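Manganese-dependent ADP-ribose/CDP-alcohol diphosphatase (Danio rerio, PDB 2NXF) probably hydrolyses ADP-ribose and CDP-alcohols such as CDP-choline at a two-metal centre, releasing AMP or CMP. Local coordinates at residues Asp13-Asp18 with Gly285-Pro290; Leu40-Leu45 with His292-Ala297; Asp60-His65 with Phe99-Arg104. All blocks are in the same frame, centred on the assembly; numbering follows the deposited sequence. Where two conformers were deposited one is given.

Contact 1 (Asp13-Asp18 with Gly285-Pro290); sequences DVQYAD and GVIETP. With ZN (zinc ion), chain B; PO4 (phosphate ion), chain F.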
loop_
_atom_site.group_PDB
_atom_site.type_symbol
_atom_site.label_atom_id
_atom_site.label_comp_id
_atom_site.label_asym_id
_atom_site.label_seq_id
_atom_site.Cartn_x
_atom_site.Cartn_y
_atom_site.Cartn_z
ATOM N N ASP A 13 0.903 -5.129 -5.181
ATOM C CA ASP A 13 -0.258 -5.788 -5.837
ATOM C C ASP A 13 0.172 -7.036 -6.605
ATOM O O ASP A 13 -0.170 -7.206 -7.791
ATOM C CB ASP A 13 -1.041 -4.799 -6.731
ATOM C CG ASP A 13 -1.708 -3.686 -5.909
ATOM O OD1 ASP A 13 -2.873 -3.837 -5.563
ATOM O OD2 ASP A 13 -1.028 -2.712 -5.540
ATOM N N VAL A 14 0.927 -7.899 -5.925
ATOM C CA VAL A 14 1.299 -9.213 -6.494
ATOM C C VAL A 14 0.003 -9.985 -6.837
ATOM O O VAL A 14 -0.178 -10.473 -7.958
ATOM C CB VAL A 14 2.201 -10.011 -5.520
ATOM C CG1 VAL A 14 2.486 -11.429 -6.066
ATOM C CG2 VAL A 14 3.523 -9.265 -5.247
ATOM N N GLN A 15 -0.905 -10.064 -5.861
ATOM C CA GLN A 15 -2.245 -10.644 -6.062
ATOM C C GLN A 15 -2.204 -12.050 -6.652
ATOM O O GLN A 15 -2.982 -12.388 -7.540
ATOM C CB GLN A 15 -3.161 -9.705 -6.880
ATOM C CG GLN A 15 -4.073 -8.934 -5.951
ATOM C CD GLN A 15 -4.732 -7.735 -6.581
ATOM O OE1 GLN A 15 -4.232 -6.604 -6.469
ATOM N NE2 GLN A 15 -5.860 -7.963 -7.233
ATOM N N TYR A 16 -1.275 -12.849 -6.136
ATOM C CA TYR A 16 -1.096 -14.232 -6.601
ATOM C C TYR A 16 -2.355 -15.067 -6.379
ATOM O O TYR A 16 -3.043 -14.898 -5.376
ATOM C CB TYR A 16 0.090 -14.895 -5.867
ATOM C CG TYR A 16 0.166 -16.361 -6.172
ATOM C CD1 TYR A 16 0.591 -16.802 -7.430
ATOM C CD2 TYR A 16 -0.243 -17.315 -5.238
ATOM C CE1 TYR A 16 0.649 -18.160 -7.731
ATOM C CE2 TYR A 16 -0.205 -18.668 -5.538
ATOM C CZ TYR A 16 0.239 -19.083 -6.789
ATOM O OH TYR A 16 0.277 -20.422 -7.118
ATOM N N ALA A 17 -2.649 -15.941 -7.331
ATOM C CA ALA A 17 -3.628 -17.027 -7.154
ATOM C C ALA A 17 -3.311 -18.114 -8.153
ATOM O O ALA A 17 -2.849 -17.831 -9.263
ATOM C CB ALA A 17 -5.064 -16.507 -7.343
ATOM N N ASP A 18 -3.569 -19.364 -7.771
ATOM C CA ASP A 18 -3.311 -20.501 -8.650
ATOM C C ASP A 18 -4.534 -20.746 -9.536
ATOM O O ASP A 18 -5.221 -21.779 -9.429
ATOM C CB ASP A 18 -2.962 -21.753 -7.824
ATOM C CG ASP A 18 -2.495 -22.917 -8.686
ATOM O OD1 ASP A 18 -2.180 -22.723 -9.890
ATOM O OD2 ASP A 18 -2.480 -24.061 -8.167
ATOM N N GLY A 285 1.087 -2.128 -10.649
ATOM C CA GLY A 285 0.778 -3.391 -9.965
ATOM C C GLY A 285 1.289 -4.600 -10.723
ATOM O O GLY A 285 1.125 -4.715 -11.950
ATOM N N VAL A 286 1.894 -5.516 -9.981
ATOM C CA VAL A 286 2.418 -6.754 -10.559
ATOM C C VAL A 286 1.321 -7.567 -11.236
ATOM O O VAL A 286 1.527 -8.144 -12.327
ATOM C CB VAL A 286 3.092 -7.613 -9.449
ATOM C CG1 VAL A 286 3.316 -9.058 -9.916
ATOM C CG2 VAL A 286 4.415 -6.971 -9.006
ATOM N N ILE A 287 0.147 -7.604 -10.611
ATOM C CA ILE A 287 -0.937 -8.445 -11.151
ATOM C C ILE A 287 -1.339 -8.101 -12.585
ATOM O O ILE A 287 -1.726 -8.981 -13.338
ATOM C CB ILE A 287 -2.157 -8.475 -10.214
ATOM C CG1 ILE A 287 -3.214 -9.492 -10.678
ATOM C CG2 ILE A 287 -2.772 -7.075 -10.039
ATOM C CD1 ILE A 287 -2.717 -10.946 -10.683
ATOM N N GLU A 288 -1.245 -6.822 -12.973
ATOM C CA GLU A 288 -1.647 -6.463 -14.343
ATOM C C GLU A 288 -0.457 -6.371 -15.297
ATOM O O GLU A 288 -0.590 -5.862 -16.406
ATOM C CB GLU A 288 -2.491 -5.190 -14.346
ATOM C CG GLU A 288 -3.885 -5.491 -13.769
ATOM C CD GLU A 288 -4.792 -4.291 -13.647
ATOM O OE1 GLU A 288 -4.458 -3.219 -14.182
ATOM O OE2 GLU A 288 -5.861 -4.449 -13.008
ATOM N N THR A 289 0.683 -6.883 -14.836
ATOM C CA THR A 289 1.930 -6.914 -15.626
ATOM C C THR A 289 2.108 -8.284 -16.341
ATOM O O THR A 289 2.179 -9.309 -15.656
ATOM C CB THR A 289 3.126 -6.640 -14.754
ATOM O OG1 THR A 289 2.896 -5.435 -14.008
ATOM C CG2 THR A 289 4.396 -6.504 -15.612
ATOM N N PRO A 290 2.189 -8.307 -17.687
ATOM C CA PRO A 290 2.377 -9.600 -18.366
ATOM C C PRO A 290 3.793 -10.137 -18.196
ATOM O O PRO A 290 4.691 -9.391 -17.805
ATOM C CB PRO A 290 2.088 -9.275 -19.842
ATOM C CG PRO A 290 2.431 -7.842 -19.976
ATOM C CD PRO A 290 2.054 -7.198 -18.661
HETATM ZN ZN ZN B . -4.650 -4.676 -6.201
HETATM P P PO4 F . -7.920 -4.344 -6.719
HETATM O O1 PO4 F . -7.981 -3.234 -7.745
HETATM O O2 PO4 F . -9.065 -5.309 -6.957
HETATM O O3 PO4 F . -6.672 -5.192 -6.871
HETATM O O4 PO4 F . -7.942 -3.790 -5.327
HETATM O O HOH W 1 -5.604 -2.783 -5.879
#
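Gly285 lies against Asp13, its CA 4.0 Å from the aspartate CB, and a side chain at this glycine would press tightly on that CB. One residue on, Val286 rests its CB on Val14 CA at 3.8 Å. Ile287 then grips the metal-binding loop twice. Its N donates to Asp13 O at 2.9 Å, in a bent bond of 143°. With CG1 anti to the backbone N (chi1 -173°), the chain runs alongside Gln15: CB meets Gln15 CB at 3.7 Å and CD1 ends 3.5 Å from Gln15 O. Glu288 passes by Asp13-Asp18 and instead accepts from ND1 of the zinc ligand His267, while Thr289 OG1 closes the turn onto Gly285 O. With this packing behind them, Asp13 OD1 and Gln15 OE1 bind one zinc ion at 2.1 and 2.0 Å; Asp60, His267, a water and an oxygen of a phosphate ion, probably from the crystallisation liquor, complete six ligands. Asp13 OD2 takes the backbone N-H of His265. Gln15 NE2 is held by Asp63 OD1 and reaches the phosphate O3 weakly. The amide therefore turns its oxygen to the metal while second-shell Asp63 fixes its rotation and probably polarises it.

Contact 2 (Leu40-Leu45 with His292-Ala297); sequences LRDAVL and HSHAFA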
loop_
_atom_site.group_PDB
_atom_site.type_symbol
_atom_site.label_atom_id
_atom_site.label_comp_id
_atom_site.label_asym_id
_atom_site.label_seq_id
_atom_site.Cartn_x
_atom_site.Cartn_y
_atom_site.Cartn_z
ATOM N N LEU A 40 7.504 -11.971 -8.850
ATOM C CA LEU A 40 7.963 -11.826 -7.457
ATOM C C LEU A 40 9.318 -12.550 -7.229
ATOM O O LEU A 40 10.240 -11.979 -6.606
ATOM C CB LEU A 40 6.900 -12.360 -6.489
ATOM C CG LEU A 40 7.283 -12.337 -5.005
ATOM C CD1 LEU A 40 7.697 -10.922 -4.576
ATOM C CD2 LEU A 40 6.113 -12.897 -4.155
ATOM N N ARG A 41 9.432 -13.776 -7.741
ATOM C CA ARG A 41 10.666 -14.565 -7.639
ATOM C C ARG A 41 11.848 -13.829 -8.268
ATOM O O ARG A 41 12.944 -13.793 -7.701
ATOM C CB ARG A 41 10.478 -15.927 -8.318
ATOM C CG ARG A 41 11.672 -16.890 -8.219
ATOM C CD ARG A 41 11.299 -18.253 -8.800
ATOM N NE ARG A 41 9.918 -18.602 -8.456
ATOM C CZ ARG A 41 8.931 -18.770 -9.333
ATOM N NH1 ARG A 41 9.158 -18.656 -10.637
ATOM N NH2 ARG A 41 7.711 -19.061 -8.897
ATOM N N ASP A 42 11.616 -13.234 -9.437
ATOM C CA ASP A 42 12.668 -12.481 -10.127
ATOM C C ASP A 42 13.058 -11.193 -9.382
ATOM O O ASP A 42 14.258 -10.862 -9.294
ATOM C CB ASP A 42 12.288 -12.152 -11.563
ATOM C CG ASP A 42 13.390 -11.381 -12.267
ATOM O OD1 ASP A 42 14.392 -12.011 -12.690
ATOM O OD2 ASP A 42 13.276 -10.138 -12.316
ATOM N N ALA A 43 12.056 -10.489 -8.843
ATOM C CA ALA A 43 12.329 -9.285 -8.034
ATOM C C ALA A 43 13.242 -9.659 -6.853
ATOM O O ALA A 43 14.250 -8.990 -6.577
ATOM C CB ALA A 43 11.038 -8.667 -7.533
ATOM N N VAL A 44 12.885 -10.757 -6.186
ATOM C CA VAL A 44 13.655 -11.259 -5.036
ATOM C C VAL A 44 15.088 -11.590 -5.421
ATOM O O VAL A 44 16.039 -11.198 -4.722
ATOM C CB VAL A 44 12.937 -12.461 -4.355
ATOM C CG1 VAL A 44 13.889 -13.221 -3.384
ATOM C CG2 VAL A 44 11.718 -11.979 -3.644
ATOM N N LEU A 45 15.263 -12.281 -6.550
ATOM C CA LEU A 45 16.602 -12.540 -7.082
ATOM C C LEU A 45 17.410 -11.244 -7.247
ATOM O O LEU A 45 18.574 -11.171 -6.829
ATOM C CB LEU A 45 16.485 -13.283 -8.415
ATOM C CG LEU A 45 17.747 -13.741 -9.119
ATOM C CD1 LEU A 45 18.653 -14.501 -8.165
ATOM C CD2 LEU A 45 17.360 -14.634 -10.308
ATOM N N HIS A 292 6.122 -10.742 -20.165
ATOM C CA HIS A 292 7.170 -10.077 -20.947
ATOM C C HIS A 292 7.573 -8.711 -20.367
ATOM O O HIS A 292 8.434 -8.018 -20.926
ATOM C CB HIS A 292 6.769 -9.944 -22.408
ATOM C CG HIS A 292 5.490 -9.209 -22.630
ATOM N ND1 HIS A 292 4.282 -9.854 -22.802
ATOM C CD2 HIS A 292 5.226 -7.881 -22.717
ATOM C CE1 HIS A 292 3.329 -8.954 -22.992
ATOM N NE2 HIS A 292 3.876 -7.749 -22.947
ATOM N N SER A 293 6.947 -8.336 -19.258
ATOM C CA SER A 293 7.183 -7.032 -18.651
ATOM C C SER A 293 7.639 -7.223 -17.183
ATOM O O SER A 293 8.101 -8.313 -16.804
ATOM C CB SER A 293 5.896 -6.185 -18.803
ATOM O OG SER A 293 6.060 -4.892 -18.244
ATOM N N HIS A 294 7.553 -6.178 -16.361
ATOM C CA HIS A 294 7.873 -6.298 -14.935
ATOM C C HIS A 294 7.264 -5.121 -14.221
ATOM O O HIS A 294 6.782 -4.194 -14.867
ATOM C CB HIS A 294 9.389 -6.265 -14.689
ATOM C CG HIS A 294 9.864 -7.265 -13.675
ATOM N ND1 HIS A 294 9.164 -7.562 -12.526
ATOM C CD2 HIS A 294 10.978 -8.040 -13.650
ATOM C CE1 HIS A 294 9.825 -8.474 -11.833
ATOM N NE2 HIS A 294 10.929 -8.775 -12.491
ATOM N N ALA A 295 7.261 -5.184 -12.892
ATOM C CA ALA A 295 6.870 -4.035 -12.052
ATOM C C ALA A 295 7.384 -4.181 -10.642
ATOM O O ALA A 295 6.738 -4.796 -9.792
ATOM C CB ALA A 295 5.337 -3.865 -12.027
ATOM N N PHE A 296 8.565 -3.636 -10.389
ATOM C CA PHE A 296 9.040 -3.513 -9.029
ATOM C C PHE A 296 10.136 -2.462 -9.034
ATOM O O PHE A 296 10.495 -1.925 -10.087
ATOM C CB PHE A 296 9.545 -4.863 -8.457
ATOM C CG PHE A 296 10.919 -5.272 -8.945
ATOM C CD1 PHE A 296 12.053 -5.107 -8.135
ATOM C CD2 PHE A 296 11.081 -5.844 -10.202
ATOM C CE1 PHE A 296 13.337 -5.493 -8.592
ATOM C CE2 PHE A 296 12.361 -6.251 -10.662
ATOM C CZ PHE A 296 13.484 -6.065 -9.860
ATOM N N ALA A 297 10.644 -2.140 -7.855
ATOM C CA ALA A 297 11.719 -1.162 -7.788
ATOM C C ALA A 297 12.672 -1.457 -6.635
ATOM O O ALA A 297 12.366 -2.278 -5.743
ATOM C CB ALA A 297 11.119 0.240 -7.637
#
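Helix 35-49, the helical link of a beta-alpha-beta crossover between strands 6-11 and 54-57, packs here on the six-stranded sheet, with Asp42 and Ala43 meeting His294 and Phe296 on the segment that runs into strand 295-301. The apolar half is a CH-pi contact. Ala43 CB sits over the centre of the Phe296 ring, 3.7 Å from its centroid and only 13° off the ring normal, so that methyl and backbone CA together press on one face. The ring is laid flat before the helix because CG stands between the backbone N and the carbonyl carbon (chi1 77°). Ile11 of the neighbouring strand also touches this phenyl, and Trp47, one turn farther along the helix, meets it with the ring planes almost perpendicular.

The polar half lies at the more exposed side. His294 NE2 donates to Asp42 OD2 at 2.7 Å, the N-H...O angle being 150°; the oxygen lies in the imidazole plane, whereas the donor reaches the carboxylate on its anti side and somewhat out of plane. At the other end of the imidazole, ND1 accepts from Ala295 N at 3.1 Å. Bonds at both nitrogens fix the ring's rotation, and Phe296 CD2 backs one of its faces, 3.3 Å above the plane. Gln46 NE2 gives Asp42 OD2 a second donor. A histidine-carboxylate bond beside an alanine-on-phenyl contact thus joins helix to strand, an arrangement of the helix-against-sheet layer that flanks the sandwich of the calcineurin-like phosphoesterase fold.

Contact 3 (Asp60-His65 with Phe99-Arg104); sequences DIIDGH and FYNFSR. With ZN (zinc ion), chain B; ZN (zinc ion), chain C.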
loop_
_atom_site.group_PDB
_atom_site.type_symbol
_atom_site.label_atom_id
_atom_site.label_comp_id
_atom_site.label_asym_id
_atom_site.label_seq_id
_atom_site.Cartn_x
_atom_site.Cartn_y
_atom_site.Cartn_z
ATOM N N ASP A 60 -2.256 -6.253 -1.192
ATOM C CA ASP A 60 -2.876 -7.142 -2.174
ATOM C C ASP A 60 -1.869 -8.190 -2.612
ATOM O O ASP A 60 -1.709 -8.417 -3.812
ATOM C CB ASP A 60 -3.375 -6.360 -3.401
ATOM C CG ASP A 60 -4.630 -5.535 -3.119
ATOM O OD1 ASP A 60 -5.159 -5.563 -1.988
ATOM O OD2 ASP A 60 -5.062 -4.816 -4.022
ATOM N N ILE A 61 -1.198 -8.838 -1.650
ATOM C CA ILE A 61 -0.162 -9.834 -2.008
ATOM C C ILE A 61 -0.777 -11.142 -2.544
ATOM O O ILE A 61 -0.151 -11.841 -3.340
ATOM C CB ILE A 61 0.813 -10.079 -0.841
ATOM C CG1 ILE A 61 2.145 -10.626 -1.376
ATOM C CG2 ILE A 61 0.141 -10.929 0.260
ATOM C CD1 ILE A 61 3.195 -10.869 -0.299
ATOM N N ILE A 62 -2.007 -11.469 -2.117
ATOM C CA ILE A 62 -2.724 -12.592 -2.733
ATOM C C ILE A 62 -4.114 -12.132 -3.116
ATOM O O ILE A 62 -4.666 -11.259 -2.458
ATOM C CB ILE A 62 -2.822 -13.847 -1.813
ATOM C CG1 ILE A 62 -3.519 -13.524 -0.487
ATOM C CG2 ILE A 62 -1.428 -14.483 -1.574
ATOM C CD1 ILE A 62 -4.043 -14.795 0.219
ATOM N N ASP A 63 -4.684 -12.718 -4.163
ATOM C CA ASP A 63 -5.985 -12.229 -4.654
ATOM C C ASP A 63 -7.141 -12.737 -3.800
ATOM O O ASP A 63 -7.080 -13.843 -3.258
ATOM C CB ASP A 63 -6.203 -12.667 -6.102
ATOM C CG ASP A 63 -7.272 -11.850 -6.786
ATOM O OD1 ASP A 63 -6.975 -10.712 -7.209
ATOM O OD2 ASP A 63 -8.407 -12.329 -6.864
ATOM N N GLY A 64 -8.209 -11.945 -3.710
ATOM C CA GLY A 64 -9.433 -12.386 -3.054
ATOM C C GLY A 64 -10.056 -13.625 -3.696
ATOM O O GLY A 64 -10.835 -14.337 -3.054
ATOM N N HIS A 65 -9.727 -13.899 -4.961
ATOM C CA HIS A 65 -10.204 -15.140 -5.600
ATOM C C HIS A 65 -9.765 -16.390 -4.848
ATOM O O HIS A 65 -10.393 -17.432 -4.957
ATOM C CB HIS A 65 -9.745 -15.250 -7.057
ATOM C CG HIS A 65 -10.613 -14.501 -8.017
ATOM N ND1 HIS A 65 -10.196 -13.356 -8.658
ATOM C CD2 HIS A 65 -11.884 -14.718 -8.430
ATOM C CE1 HIS A 65 -11.162 -12.915 -9.447
ATOM N NE2 HIS A 65 -12.200 -13.721 -9.323
ATOM N N PHE A 99 -7.983 -8.257 3.239
ATOM C CA PHE A 99 -9.259 -8.343 3.977
ATOM C C PHE A 99 -10.322 -9.247 3.342
ATOM O O PHE A 99 -11.194 -9.786 4.044
ATOM C CB PHE A 99 -9.810 -6.948 4.286
ATOM C CG PHE A 99 -8.887 -6.125 5.127
ATOM C CD1 PHE A 99 -8.699 -6.416 6.486
ATOM C CD2 PHE A 99 -8.168 -5.083 4.567
ATOM C CE1 PHE A 99 -7.811 -5.631 7.266
ATOM C CE2 PHE A 99 -7.277 -4.307 5.332
ATOM C CZ PHE A 99 -7.100 -4.594 6.686
ATOM N N TYR A 100 -10.256 -9.413 2.025
ATOM C CA TYR A 100 -11.148 -10.354 1.349
ATOM C C TYR A 100 -10.817 -11.775 1.799
ATOM O O TYR A 100 -11.713 -12.606 1.925
ATOM C CB TYR A 100 -11.004 -10.290 -0.179
ATOM C CG TYR A 100 -11.358 -8.962 -0.817
ATOM C CD1 TYR A 100 -12.281 -8.091 -0.230
ATOM C CD2 TYR A 100 -10.787 -8.592 -2.036
ATOM C CE1 TYR A 100 -12.604 -6.870 -0.819
ATOM C CE2 TYR A 100 -11.089 -7.376 -2.641
ATOM C CZ TYR A 100 -11.988 -6.510 -2.026
ATOM O OH TYR A 100 -12.257 -5.297 -2.621
ATOM N N ASN A 101 -9.531 -12.049 2.013
ATOM C CA ASN A 101 -9.090 -13.392 2.412
ATOM C C ASN A 101 -9.150 -13.679 3.903
ATOM O O ASN A 101 -9.430 -14.808 4.288
ATOM C CB ASN A 101 -7.648 -13.635 1.945
ATOM C CG ASN A 101 -7.563 -13.953 0.462
ATOM O OD1 ASN A 101 -7.870 -15.071 0.051
ATOM N ND2 ASN A 101 -7.186 -12.959 -0.348
ATOM N N PHE A 102 -8.817 -12.682 4.726
ATOM C CA PHE A 102 -8.584 -12.896 6.162
ATOM C C PHE A 102 -9.234 -11.827 7.018
ATOM O O PHE A 102 -9.316 -10.651 6.625
ATOM C CB PHE A 102 -7.071 -12.881 6.471
ATOM C CG PHE A 102 -6.256 -13.828 5.624
ATOM C CD1 PHE A 102 -6.409 -15.206 5.750
ATOM C CD2 PHE A 102 -5.314 -13.328 4.724
ATOM C CE1 PHE A 102 -5.645 -16.097 4.953
ATOM C CE2 PHE A 102 -4.543 -14.198 3.922
ATOM C CZ PHE A 102 -4.701 -15.579 4.053
ATOM N N SER A 103 -9.646 -12.229 8.218
ATOM C CA SER A 103 -10.090 -11.283 9.248
ATOM C C SER A 103 -8.872 -10.577 9.843
ATOM O O SER A 103 -7.734 -11.018 9.626
ATOM C CB SER A 103 -10.826 -12.042 10.349
ATOM O OG SER A 103 -9.910 -12.874 11.060
ATOM N N ARG A 104 -9.084 -9.490 10.592
ATOM C CA ARG A 104 -7.955 -8.824 11.278
ATOM C C ARG A 104 -7.246 -9.725 12.289
ATOM O O ARG A 104 -6.017 -9.755 12.304
ATOM C CB ARG A 104 -8.361 -7.501 11.949
ATOM C CG ARG A 104 -8.192 -6.312 11.068
ATOM C CD ARG A 104 -8.846 -5.074 11.644
ATOM N NE ARG A 104 -8.923 -4.063 10.594
ATOM C CZ ARG A 104 -7.942 -3.220 10.277
ATOM N NH1 ARG A 104 -8.129 -2.332 9.309
ATOM N NH2 ARG A 104 -6.786 -3.234 10.934
HETATM ZN ZN ZN B . -4.650 -4.676 -6.201
HETATM ZN ZN ZN C . -6.121 -2.924 -3.797
HETATM O O HOH W 1 -5.604 -2.783 -5.879
#
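Gly64 and Tyr100 bring the two backbones to their closest approach, CA to CA 5.1 Å, where the loop after strand 54-57 passes the last turn of helix 96-101. Gly64 CA lies 3.9 Å from Tyr100 CB and near the plane of the phenol ring at its edge; a CB on this glycine would collide with Tyr100 CD2. Its N is hydrogen-bonded to His97 ND1, a further tie to the same helix.

Next along the helix, Asn101 carries the polar link. Its ND2 donates to Asp63 O at 3.0 Å, nearly straight at 168° and with the acceptor in the amide plane, yet the donor stands above the carbonyl plane, 62° out of it. OD1 is held by Ser72 OG, so both ends of the carboxamide are occupied. Ile62 CD1 nudges Asn101 CG at 3.6 Å and touches Phe102 CE2 at 3.8 Å, carried there by CG1 standing between the backbone N and the carbonyl carbon (chi1 58°) and by an extended chain beyond it. Were Asn101 an alanine, Asp63 O and Ser72 OG would probably lose these partners and a gap would open beside Ile62 CD1.

On the loop itself, Asp63 OD2 caps the following helix by accepting from His65 N at 2.8 Å. Three residues earlier, Asp60 OD2 bridges the two zinc ions, each at 2.2 Å, and a water spans the same pair. Tyr100 OH is directed to Asn96, a ligand of the second zinc ion. Asp60 and Asp63 belong to a GDxxD sequence and Asn96 to a GNHE sequence, so the contact ties the GDxxD loop to the far end of the helix that opens in the GNHE sequence, two signature elements of the metallophosphoesterase dinuclear site.

How the contacts relate
Contacts 1 and 3 meet at the dinuclear site, their centres about 13 Å apart: both touch one zinc ion, share a water, and are joined by Gln15 to Asp63. Contact 2 lies farther from the zinc ions, its centre about 11 Å from contact 1 and about 21 Å from contact 3, touching contact 1 where Thr289 and Val286 pack on His294 and Ala295. Along the chain contacts 1 and 2 interleave, and contact 3 is nested inside the loops of both. Strands 54-57, 6-11 and 295-301 are neighbours in the six-stranded sheet. Loops far apart in sequence thus meet at one metal centre, 13-18 and 60-65 supplying ligands and 285-290 packing behind 13-18.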